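Aspartokinase (Arabidopsis thaliana, PDB 2CDQ) catalyses the ATP-dependent phosphorylation of L-aspartate to 4-phospho-L-aspartate, the first step of the aspartate-family amino acid pathway, and binds lysine and S-adenosylmethionine as allosteric effectors. Local coordinates at residues 343-348 with 379-384; 363-368 with 406-411; 371-376 with 383-388. One frame throughout, in Å; residues are numbered along the deposited sequence.

Contact 1 of 3, residues 343-348 with 379-384; sequences MLDIAS and EVSISL
Strands 343-347 and 381-384 run antiparallel, their axes 4.6 Å apart and 169° between their directions. Leu344 and Leu384 form a hydrogen-bonded pair, and so do Ile346 and Ile382. Ser348 N adds a fifth backbone bond, to Val380 O at 2.8 Å.

On the face of Leu344 and Ile346 the side chains are apolar. Ile346 CD1 meets Ile382 CD1 at 3.8 Å, and the two side chains lie side by side. The same methyl also reaches Leu384 CD2, at 4.0 Å. Leu384 CD1 lies alongside Leu344, 3.9 Å from its CB. Leu384 CG stands between the backbone N and the carbonyl carbon (chi1 58°), which turns CD1 to Leu344 and CD2 to Ile346. Phe362 and Phe365 of helix 357-367 pack on Leu384, and Leu408 of helix 398-408 on Leu344 and Ile346.

The other face is largely polar. Asp345 OD1 and Ser383 OG are 3.0 Å apart across a non-hydrogen-bonded pair. In the second subunit, Lys459 makes a salt bridge to Asp345 OD1, and Ala457 N bonds to Ser383 OG.

The chemistry of these central ACT-domain strands implies two roles. One face builds the domain core; the other joins the dimer, where Lys459 probably steadies the charge of Asp345.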
loop_
_atom_site.group_PDB
_atom_site.type_symbol
_atom_site.label_atom_id
_atom_site.label_comp_id
_atom_site.label_asym_id
_atom_site.label_seq_id
_atom_site.Cartn_x
_atom_site.Cartn_y
_atom_site.Cartn_z
ATOM N N MET A 343 -5.722 11.447 5.610
ATOM C CA MET A 343 -4.642 10.464 5.621
ATOM C C MET A 343 -4.516 9.802 6.981
ATOM O O MET A 343 -4.634 10.466 8.014
ATOM C CB MET A 343 -3.312 11.118 5.225
ATOM C CG MET A 343 -2.087 10.232 5.431
ATOM S SD MET A 343 -0.574 10.867 4.688
ATOM C CE MET A 343 -0.199 12.278 5.725
ATOM N N LEU A 344 -4.277 8.490 6.970
ATOM C CA LEU A 344 -4.050 7.724 8.196
ATOM C C LEU A 344 -2.689 7.061 8.199
ATOM O O LEU A 344 -2.240 6.557 7.171
ATOM C CB LEU A 344 -5.134 6.664 8.410
ATOM C CG LEU A 344 -6.459 7.173 8.979
ATOM C CD1 LEU A 344 -7.467 7.288 7.862
ATOM C CD2 LEU A 344 -6.967 6.241 10.057
ATOM N N ASP A 345 -2.044 7.069 9.363
ATOM C CA ASP A 345 -0.761 6.402 9.561
ATOM C C ASP A 345 -0.890 5.320 10.631
ATOM O O ASP A 345 -1.382 5.575 11.732
ATOM C CB ASP A 345 0.306 7.424 9.951
ATOM C CG ASP A 345 1.677 6.803 10.135
ATOM O OD1 ASP A 345 2.131 6.050 9.245
ATOM O OD2 ASP A 345 2.312 7.083 11.174
ATOM N N ILE A 346 -0.448 4.113 10.298
ATOM C CA ILE A 346 -0.617 2.953 11.169
ATOM C C ILE A 346 0.747 2.299 11.410
ATOM O O ILE A 346 1.253 1.574 10.549
ATOM C CB ILE A 346 -1.622 1.938 10.541
ATOM C CG1 ILE A 346 -2.996 2.584 10.360
ATOM C CG2 ILE A 346 -1.749 0.672 11.381
ATOM C CD1 ILE A 346 -3.811 1.968 9.257
ATOM N N ALA A 347 1.338 2.556 12.578
ATOM C CA ALA A 347 2.693 2.074 12.880
ATOM C C ALA A 347 2.743 0.990 13.945
ATOM O O ALA A 347 2.162 1.142 15.017
ATOM C CB ALA A 347 3.601 3.232 13.276
ATOM N N SER A 348 3.449 -0.096 13.643
ATOM C CA SER A 348 3.698 -1.164 14.612
ATOM C C SER A 348 5.011 -1.885 14.314
ATOM O O SER A 348 5.301 -2.190 13.162
ATOM C CB SER A 348 2.538 -2.170 14.630
ATOM O OG SER A 348 2.805 -3.252 15.511
ATOM N N GLU A 379 9.012 -0.064 6.794
ATOM C CA GLU A 379 9.346 -1.337 7.460
ATOM C C GLU A 379 8.439 -1.651 8.646
ATOM O O GLU A 379 8.182 -2.818 8.932
ATOM C CB GLU A 379 10.817 -1.384 7.906
ATOM C CG GLU A 379 11.849 -1.035 6.828
ATOM C CD GLU A 379 11.951 -2.064 5.710
ATOM O OE1 GLU A 379 11.457 -3.204 5.868
ATOM O OE2 GLU A 379 12.538 -1.723 4.661
ATOM N N VAL A 380 7.957 -0.613 9.327
ATOM C CA VAL A 380 7.101 -0.785 10.513
ATOM C C VAL A 380 5.832 0.069 10.493
ATOM O O VAL A 380 5.253 0.364 11.545
ATOM C CB VAL A 380 7.864 -0.499 11.836
ATOM C CG1 VAL A 380 8.937 -1.535 12.067
ATOM C CG2 VAL A 380 8.444 0.916 11.844
ATOM N N SER A 381 5.404 0.476 9.305
ATOM C CA SER A 381 4.201 1.286 9.192
ATOM C C SER A 381 3.508 1.101 7.861
ATOM O O SER A 381 4.139 0.778 6.847
ATOM C CB SER A 381 4.505 2.773 9.418
ATOM O OG SER A 381 5.133 3.361 8.289
ATOM N N ILE A 382 2.198 1.296 7.886
ATOM C CA ILE A 382 1.426 1.428 6.665
ATOM C C ILE A 382 0.597 2.718 6.720
ATOM O O ILE A 382 -0.056 3.012 7.720
ATOM C CB ILE A 382 0.656 0.103 6.255
ATOM C CG1 ILE A 382 -0.686 0.392 5.583
ATOM C CG2 ILE A 382 0.480 -0.853 7.444
ATOM C CD1 ILE A 382 -1.874 0.196 6.503
ATOM N N SER A 383 0.697 3.511 5.659
ATOM C CA SER A 383 -0.001 4.784 5.557
ATOM C C SER A 383 -0.982 4.707 4.408
ATOM O O SER A 383 -0.737 4.023 3.413
ATOM C CB SER A 383 0.989 5.916 5.323
ATOM O OG SER A 383 2.083 5.814 6.217
ATOM N N LEU A 384 -2.102 5.399 4.556
ATOM C CA LEU A 384 -3.175 5.310 3.585
ATOM C C LEU A 384 -4.000 6.571 3.567
ATOM O O LEU A 384 -3.951 7.377 4.496
ATOM C CB LEU A 384 -4.069 4.093 3.856
ATOM C CG LEU A 384 -4.775 3.925 5.205
ATOM C CD1 LEU A 384 -6.106 4.652 5.238
ATOM C CD2 LEU A 384 -4.978 2.451 5.467
#

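Contact 2 of 3, residues 363-368 with 406-411; sequences SIFEEL and EELEKI
Ile364 reaches from helix 357-367 toward the end of helix 398-408 and meets two residues there with two different branches. Its CG2 lies 3.7 Å from Glu407 CB. Its CD1 lies 3.7 Å from Leu408 CD2. The torsions separate these branches. CG2 is anti to the backbone N, while CG1 is anti to the carbonyl carbon (chi1 -73°) and carries CD1 onward to Leu408. CD1 also comes within 4.3 Å of Ile411 CD1, farther along the chain.

Glu407 touches with the aliphatic base of its side chain and not with its carboxylate. Its CG is 4.4 Å from Leu368 CD1, a looser contact. The chain then bends at chi2 (-49°). Its OE2 forms a salt bridge with Lys410 NZ, three residues on, at 3.5 Å. The acid is therefore paired within its own segment, and no hydrogen bond links the two segments.

Both helices belong to the ACT domain, a beta-alpha-beta-beta-alpha-beta fold in which two helices pack on one side of a four-stranded antiparallel sheet. This contact joins the two helices to each other above that sheet.

Leu408 serves both layers. Its CD2 meets Ile364, and its CD1 lies 4.0 Å from Phe365 CZ, approaching the ring obliquely. The side chains of Leu408 and Phe365 cross at about a right angle. Leu408 also packs on Val361 of the first helix and on Val414 of strand 413-418. Phe365 continues down to Leu386 of the sheet. At the other end of the contact, Leu368 is the first residue to leave the helical conformation. Its side chain packs on His403 and Val404, while the residue itself belongs to the S-adenosylmethionine pocket.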
loop_
_atom_site.group_PDB
_atom_site.type_symbol
_atom_site.label_atom_id
_atom_site.label_comp_id
_atom_site.label_asym_id
_atom_site.label_seq_id
_atom_site.Cartn_x
_atom_site.Cartn_y
_atom_site.Cartn_z
ATOM N N SER A 363 -9.415 -5.218 6.976
ATOM C CA SER A 363 -10.638 -5.835 7.453
ATOM C C SER A 363 -11.434 -4.832 8.282
ATOM O O SER A 363 -12.648 -4.718 8.119
ATOM C CB SER A 363 -10.341 -7.082 8.273
ATOM O OG SER A 363 -11.553 -7.693 8.660
ATOM N N ILE A 364 -10.740 -4.105 9.161
ATOM C CA ILE A 364 -11.351 -3.055 9.976
ATOM C C ILE A 364 -12.108 -2.071 9.094
ATOM O O ILE A 364 -13.293 -1.802 9.326
ATOM C CB ILE A 364 -10.299 -2.308 10.825
ATOM C CG1 ILE A 364 -9.823 -3.201 11.975
ATOM C CG2 ILE A 364 -10.861 -0.990 11.363
ATOM C CD1 ILE A 364 -8.492 -2.782 12.584
ATOM N N PHE A 365 -11.424 -1.555 8.074
ATOM C CA PHE A 365 -12.033 -0.633 7.120
ATOM C C PHE A 365 -13.288 -1.230 6.465
ATOM O O PHE A 365 -14.317 -0.557 6.386
ATOM C CB PHE A 365 -11.008 -0.177 6.076
ATOM C CG PHE A 365 -10.029 0.845 6.592
ATOM C CD1 PHE A 365 -8.765 0.461 7.026
ATOM C CD2 PHE A 365 -10.373 2.195 6.647
ATOM C CE1 PHE A 365 -7.850 1.405 7.506
ATOM C CE2 PHE A 365 -9.466 3.146 7.128
ATOM C CZ PHE A 365 -8.202 2.748 7.558
ATOM N N GLU A 366 -13.200 -2.488 6.026
ATOM C CA GLU A 366 -14.326 -3.198 5.387
ATOM C C GLU A 366 -15.533 -3.353 6.319
ATOM O O GLU A 366 -16.685 -3.190 5.900
ATOM C CB GLU A 366 -13.878 -4.574 4.877
ATOM C CG GLU A 366 -14.953 -5.338 4.111
ATOM C CD GLU A 366 -14.574 -6.790 3.844
ATOM O OE1 GLU A 366 -13.946 -7.430 4.723
ATOM O OE2 GLU A 366 -14.919 -7.299 2.753
ATOM N N GLU A 367 -15.253 -3.670 7.582
ATOM C CA GLU A 367 -16.288 -3.789 8.606
ATOM C C GLU A 367 -16.903 -2.435 8.950
ATOM O O GLU A 367 -18.037 -2.373 9.414
ATOM C CB GLU A 367 -15.737 -4.478 9.864
ATOM C CG GLU A 367 -15.542 -5.987 9.714
ATOM C CD GLU A 367 -16.836 -6.714 9.350
ATOM O OE1 GLU A 367 -17.705 -6.889 10.240
ATOM O OE2 GLU A 367 -16.983 -7.113 8.171
ATOM N N LEU A 368 -16.157 -1.357 8.715
ATOM C CA LEU A 368 -16.651 -0.007 8.983
ATOM C C LEU A 368 -17.143 0.723 7.729
ATOM O O LEU A 368 -17.421 1.931 7.770
ATOM C CB LEU A 368 -15.602 0.818 9.736
ATOM C CG LEU A 368 -15.770 0.862 11.260
ATOM C CD1 LEU A 368 -15.376 -0.465 11.927
ATOM C CD2 LEU A 368 -14.961 2.019 11.823
ATOM N N GLU A 406 -9.952 4.134 16.855
ATOM C CA GLU A 406 -10.064 3.260 18.026
ATOM C C GLU A 406 -9.861 1.797 17.679
ATOM O O GLU A 406 -9.178 1.063 18.404
ATOM C CB GLU A 406 -11.423 3.416 18.686
ATOM C CG GLU A 406 -11.496 4.520 19.702
ATOM C CD GLU A 406 -12.824 4.511 20.415
ATOM O OE1 GLU A 406 -13.655 5.402 20.120
ATOM O OE2 GLU A 406 -13.047 3.597 21.245
ATOM N N GLU A 407 -10.465 1.377 16.572
ATOM C CA GLU A 407 -10.336 -0.001 16.121
ATOM C C GLU A 407 -8.897 -0.328 15.733
ATOM O O GLU A 407 -8.369 -1.370 16.123
ATOM C CB GLU A 407 -11.321 -0.307 14.987
ATOM C CG GLU A 407 -12.758 -0.549 15.469
ATOM C CD GLU A 407 -12.843 -1.542 16.631
ATOM O OE1 GLU A 407 -12.265 -2.647 16.527
ATOM O OE2 GLU A 407 -13.487 -1.214 17.652
ATOM N N LEU A 408 -8.268 0.585 14.992
ATOM C CA LEU A 408 -6.873 0.441 14.589
ATOM C C LEU A 408 -5.924 0.557 15.787
ATOM O O LEU A 408 -4.857 -0.075 15.810
ATOM C CB LEU A 408 -6.508 1.480 13.519
ATOM C CG LEU A 408 -7.098 1.345 12.109
ATOM C CD1 LEU A 408 -6.857 2.617 11.323
ATOM C CD2 LEU A 408 -6.538 0.144 11.360
ATOM N N GLU A 409 -6.329 1.345 16.783
ATOM C CA GLU A 409 -5.500 1.620 17.958
ATOM C C GLU A 409 -5.327 0.391 18.859
ATOM O O GLU A 409 -4.503 0.395 19.774
ATOM C CB GLU A 409 -6.077 2.802 18.735
ATOM C CG GLU A 409 -5.045 3.826 19.175
ATOM C CD GLU A 409 -5.559 5.258 19.078
ATOM O OE1 GLU A 409 -4.806 6.125 18.577
ATOM O OE2 GLU A 409 -6.713 5.521 19.493
ATOM N N LYS A 410 -6.107 -0.654 18.581
ATOM C CA LYS A 410 -6.009 -1.933 19.288
ATOM C C LYS A 410 -4.807 -2.743 18.814
ATOM O O LYS A 410 -4.275 -3.558 19.568
ATOM C CB LYS A 410 -7.278 -2.767 19.094
ATOM C CG LYS A 410 -8.550 -2.144 19.642
ATOM C CD LYS A 410 -9.732 -3.086 19.455
ATOM C CE LYS A 410 -11.029 -2.483 19.991
ATOM N NZ LYS A 410 -12.146 -3.472 19.981
ATOM N N ILE A 411 -4.383 -2.525 17.568
ATOM C CA ILE A 411 -3.255 -3.278 17.001
ATOM C C ILE A 411 -2.026 -2.433 16.661
ATOM O O ILE A 411 -0.955 -2.989 16.402
ATOM C CB ILE A 411 -3.660 -4.120 15.758
ATOM C CG1 ILE A 411 -4.324 -3.239 14.695
ATOM C CG2 ILE A 411 -4.548 -5.295 16.165
ATOM C CD1 ILE A 411 -4.394 -3.885 13.321
#

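Contact 3 of 3, residues 371-376 with 383-388; sequences SVDVVA and SLTLDP. With LYS (lysine), chain C; SAM (S-adenosylmethionine), chain F.
This contact is the beta hairpin of strands 372-378 and 381-386, at the end where both allosteric effectors bind. A classic beta bulge interrupts it. Asp373 and Val374 both face Thr385, with Asp373 N bonded to Thr385 O and Thr385 N bonded to Val374 O at 2.9 Å. The register shifts by one residue between the Val372-Leu386 and Val375-Leu384 pairs. Beyond it, Ala376 and Ser383 exchange two backbone bonds.

Thr385 CG2 lies against the bulge, 3.6 Å from both Asp373 CB and Val374 CB. Val372 CG1, anti to its own backbone N (chi1 -176°), crosses Leu384 at about a right angle and meets its CB at 3.6 Å. Val372 also packs against Phe365 of helix 357-367. Lys338 of the same chain forms a salt bridge with Asp373 OD1. This probably eases the closeness of the Asp373 and Asp387 carboxylates.

Ser371 reads the adenine of S-adenosylmethionine with its backbone. Its N donates to SAM N1 at 2.8 Å, and SAM N6 donates to its O at 3.1 Å. Both bonds are almost straight, at 177°. The same carbonyl O accepts Asp387 N at 3.0 Å, so two donors grip it. Ser371 OG meets Asp387 OD2 from above the carboxylate plane and also lies within bonding reach of Gln354 O of the second subunit. Trp392 NE1 bonds to OD2 too.

The bound lysine donates from NZ to Asp373 O at 3.0 Å. Its carboxylate lies against Val372 N, modelled too close to be trusted in detail. Gln354 O, Gly356 N and Ser378 O of the second subunit also bond to it. Such a ligand, clasped by backbone groups between two subunits, marks an effector site of a regulatory ACT domain.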
loop_
_atom_site.group_PDB
_atom_site.type_symbol
_atom_site.label_atom_id
_atom_site.label_comp_id
_atom_site.label_asym_id
_atom_site.label_seq_id
_atom_site.Cartn_x
_atom_site.Cartn_y
_atom_site.Cartn_z
ATOM N N SER A 371 -14.026 3.017 2.099
ATOM C CA SER A 371 -13.120 2.752 0.991
ATOM C C SER A 371 -11.859 3.619 1.067
ATOM O O SER A 371 -11.933 4.850 1.141
ATOM C CB SER A 371 -13.830 2.937 -0.348
ATOM O OG SER A 371 -12.915 2.808 -1.422
ATOM N N VAL A 372 -10.713 2.938 1.054
ATOM C CA VAL A 372 -9.371 3.527 1.090
ATOM C C VAL A 372 -8.903 3.797 -0.342
ATOM O O VAL A 372 -9.250 3.056 -1.253
ATOM C CB VAL A 372 -8.378 2.538 1.758
ATOM C CG1 VAL A 372 -6.985 3.154 1.903
ATOM C CG2 VAL A 372 -8.899 2.075 3.113
ATOM N N ASP A 373 -8.116 4.853 -0.541
ATOM C CA ASP A 373 -7.631 5.220 -1.875
ATOM C C ASP A 373 -6.155 4.849 -2.077
ATOM O O ASP A 373 -5.844 3.767 -2.584
ATOM C CB ASP A 373 -7.871 6.716 -2.127
ATOM C CG ASP A 373 -7.479 7.163 -3.531
ATOM O OD1 ASP A 373 -7.303 8.380 -3.722
ATOM O OD2 ASP A 373 -7.357 6.320 -4.447
ATOM N N VAL A 374 -5.257 5.745 -1.672
ATOM C CA VAL A 374 -3.817 5.584 -1.880
ATOM C C VAL A 374 -3.189 4.845 -0.688
ATOM O O VAL A 374 -3.601 5.054 0.456
ATOM C CB VAL A 374 -3.155 6.969 -2.102
ATOM C CG1 VAL A 374 -1.655 6.857 -2.274
ATOM C CG2 VAL A 374 -3.777 7.651 -3.302
ATOM N N VAL A 375 -2.222 3.967 -0.960
ATOM C CA VAL A 375 -1.544 3.199 0.096
ATOM C C VAL A 375 -0.028 3.180 -0.128
ATOM O O VAL A 375 0.446 3.062 -1.264
ATOM C CB VAL A 375 -2.082 1.735 0.221
ATOM C CG1 VAL A 375 -1.235 0.909 1.182
ATOM C CG2 VAL A 375 -3.528 1.712 0.682
ATOM N N ALA A 376 0.715 3.316 0.968
ATOM C CA ALA A 376 2.166 3.159 0.974
ATOM C C ALA A 376 2.590 2.511 2.284
ATOM O O ALA A 376 1.777 2.377 3.201
ATOM C CB ALA A 376 2.853 4.501 0.792
ATOM N N SER A 383 0.697 3.511 5.659
ATOM C CA SER A 383 -0.001 4.784 5.557
ATOM C C SER A 383 -0.982 4.707 4.408
ATOM O O SER A 383 -0.737 4.023 3.413
ATOM C CB SER A 383 0.989 5.916 5.323
ATOM O OG SER A 383 2.083 5.814 6.217
ATOM N N LEU A 384 -2.102 5.399 4.556
ATOM C CA LEU A 384 -3.175 5.310 3.585
ATOM C C LEU A 384 -4.000 6.571 3.567
ATOM O O LEU A 384 -3.951 7.377 4.496
ATOM C CB LEU A 384 -4.069 4.093 3.856
ATOM C CG LEU A 384 -4.775 3.925 5.205
ATOM C CD1 LEU A 384 -6.106 4.652 5.238
ATOM C CD2 LEU A 384 -4.978 2.451 5.467
ATOM N N THR A 385 -4.778 6.717 2.506
ATOM C CA THR A 385 -5.567 7.905 2.294
ATOM C C THR A 385 -6.979 7.436 1.955
ATOM O O THR A 385 -7.148 6.431 1.273
ATOM C CB THR A 385 -4.904 8.776 1.191
ATOM O OG1 THR A 385 -4.854 10.144 1.606
ATOM C CG2 THR A 385 -5.606 8.658 -0.133
ATOM N N LEU A 386 -7.994 8.118 2.476
ATOM C CA LEU A 386 -9.381 7.683 2.267
ATOM C C LEU A 386 -9.953 8.281 0.996
ATOM O O LEU A 386 -9.631 9.416 0.658
ATOM C CB LEU A 386 -10.260 8.066 3.458
ATOM C CG LEU A 386 -9.772 7.578 4.819
ATOM C CD1 LEU A 386 -10.581 8.216 5.936
ATOM C CD2 LEU A 386 -9.835 6.068 4.888
ATOM N N ASP A 387 -10.795 7.522 0.295
ATOM C CA ASP A 387 -11.450 8.011 -0.924
ATOM C C ASP A 387 -11.840 9.480 -0.766
ATOM O O ASP A 387 -12.362 9.867 0.285
ATOM C CB ASP A 387 -12.710 7.197 -1.226
ATOM C CG ASP A 387 -12.440 5.957 -2.065
ATOM O OD1 ASP A 387 -11.305 5.770 -2.554
ATOM O OD2 ASP A 387 -13.390 5.168 -2.249
ATOM N N PRO A 388 -11.579 10.309 -1.794
ATOM C CA PRO A 388 -12.017 11.705 -1.721
ATOM C C PRO A 388 -13.529 11.754 -1.561
ATOM O O PRO A 388 -14.229 10.909 -2.122
ATOM C CB PRO A 388 -11.607 12.277 -3.083
ATOM C CG PRO A 388 -10.516 11.382 -3.570
ATOM C CD PRO A 388 -10.875 10.016 -3.056
HETATM N N LYS C . -11.300 -1.813 -2.065
HETATM C CA LYS C . -10.362 -0.725 -1.723
HETATM C C LYS C . -10.829 -0.243 -0.372
HETATM O O LYS C . -11.512 -0.982 0.357
HETATM C CB LYS C . -10.455 0.395 -2.769
HETATM C CG LYS C . -9.124 1.111 -3.052
HETATM C CD LYS C . -8.133 0.248 -3.807
HETATM C CE LYS C . -6.770 0.942 -3.933
HETATM N NZ LYS C . -6.712 2.082 -4.910
HETATM O OXT LYS C . -10.539 0.885 0.016
HETATM N N SAM F . -21.511 3.358 10.446
HETATM C CA SAM F . -21.906 3.569 9.056
HETATM C C SAM F . -22.269 2.265 8.341
HETATM O O SAM F . -23.212 2.217 7.545
HETATM O OXT SAM F . -21.627 1.231 8.535
HETATM C CB SAM F . -20.803 4.305 8.300
HETATM C CG SAM F . -21.239 4.946 6.978
HETATM S SD SAM F . -20.339 4.247 5.572
HETATM C CE SAM F . -18.710 5.009 5.776
HETATM C "C5'" SAM F . -21.028 5.015 4.071
HETATM C "C4'" SAM F . -21.327 6.519 4.075
HETATM O "O4'" SAM F . -20.156 7.286 4.271
HETATM C "C3'" SAM F . -21.910 6.974 2.745
HETATM O "O3'" SAM F . -23.014 7.808 3.008
HETATM C "C2'" SAM F . -20.822 7.777 2.055
HETATM O "O2'" SAM F . -21.338 8.931 1.423
HETATM C "C1'" SAM F . -19.900 8.177 3.193
HETATM N N9 SAM F . -18.463 8.137 2.841
HETATM C C8 SAM F . -17.627 9.221 2.773
HETATM N N7 SAM F . -16.384 8.803 2.452
HETATM C C5 SAM F . -16.407 7.463 2.320
HETATM C C6 SAM F . -15.418 6.535 2.003
HETATM N N6 SAM F . -14.169 6.926 1.764
HETATM N N1 SAM F . -15.744 5.195 1.936
HETATM C C2 SAM F . -17.041 4.785 2.180
HETATM N N3 SAM F . -18.017 5.713 2.494
HETATM C C4 SAM F . -17.707 7.029 2.565
#

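How the contacts relate
From the N terminus the chain passes through strand 341-347, helix 357-367, strand 372-378, strand 381-386 and helix 398-408. Contact 1 closes the first loop, bringing 379-384 back beside 343-348. Contact 2 opens within that loop, at 363-368, and closes beyond it, at 406-411, so the two cross. Contact 3 is the short hairpin and falls wholly between the segments of contact 2. It shares Ser383 and Leu384 with contact 1, which makes strand 381-386 common to both. Contacts 1 and 3 join three neighbouring strands of one sheet. Contact 2 joins the helices over it. Phe365 of contact 2 ties the helix layer to the strands of contacts 1 and 3.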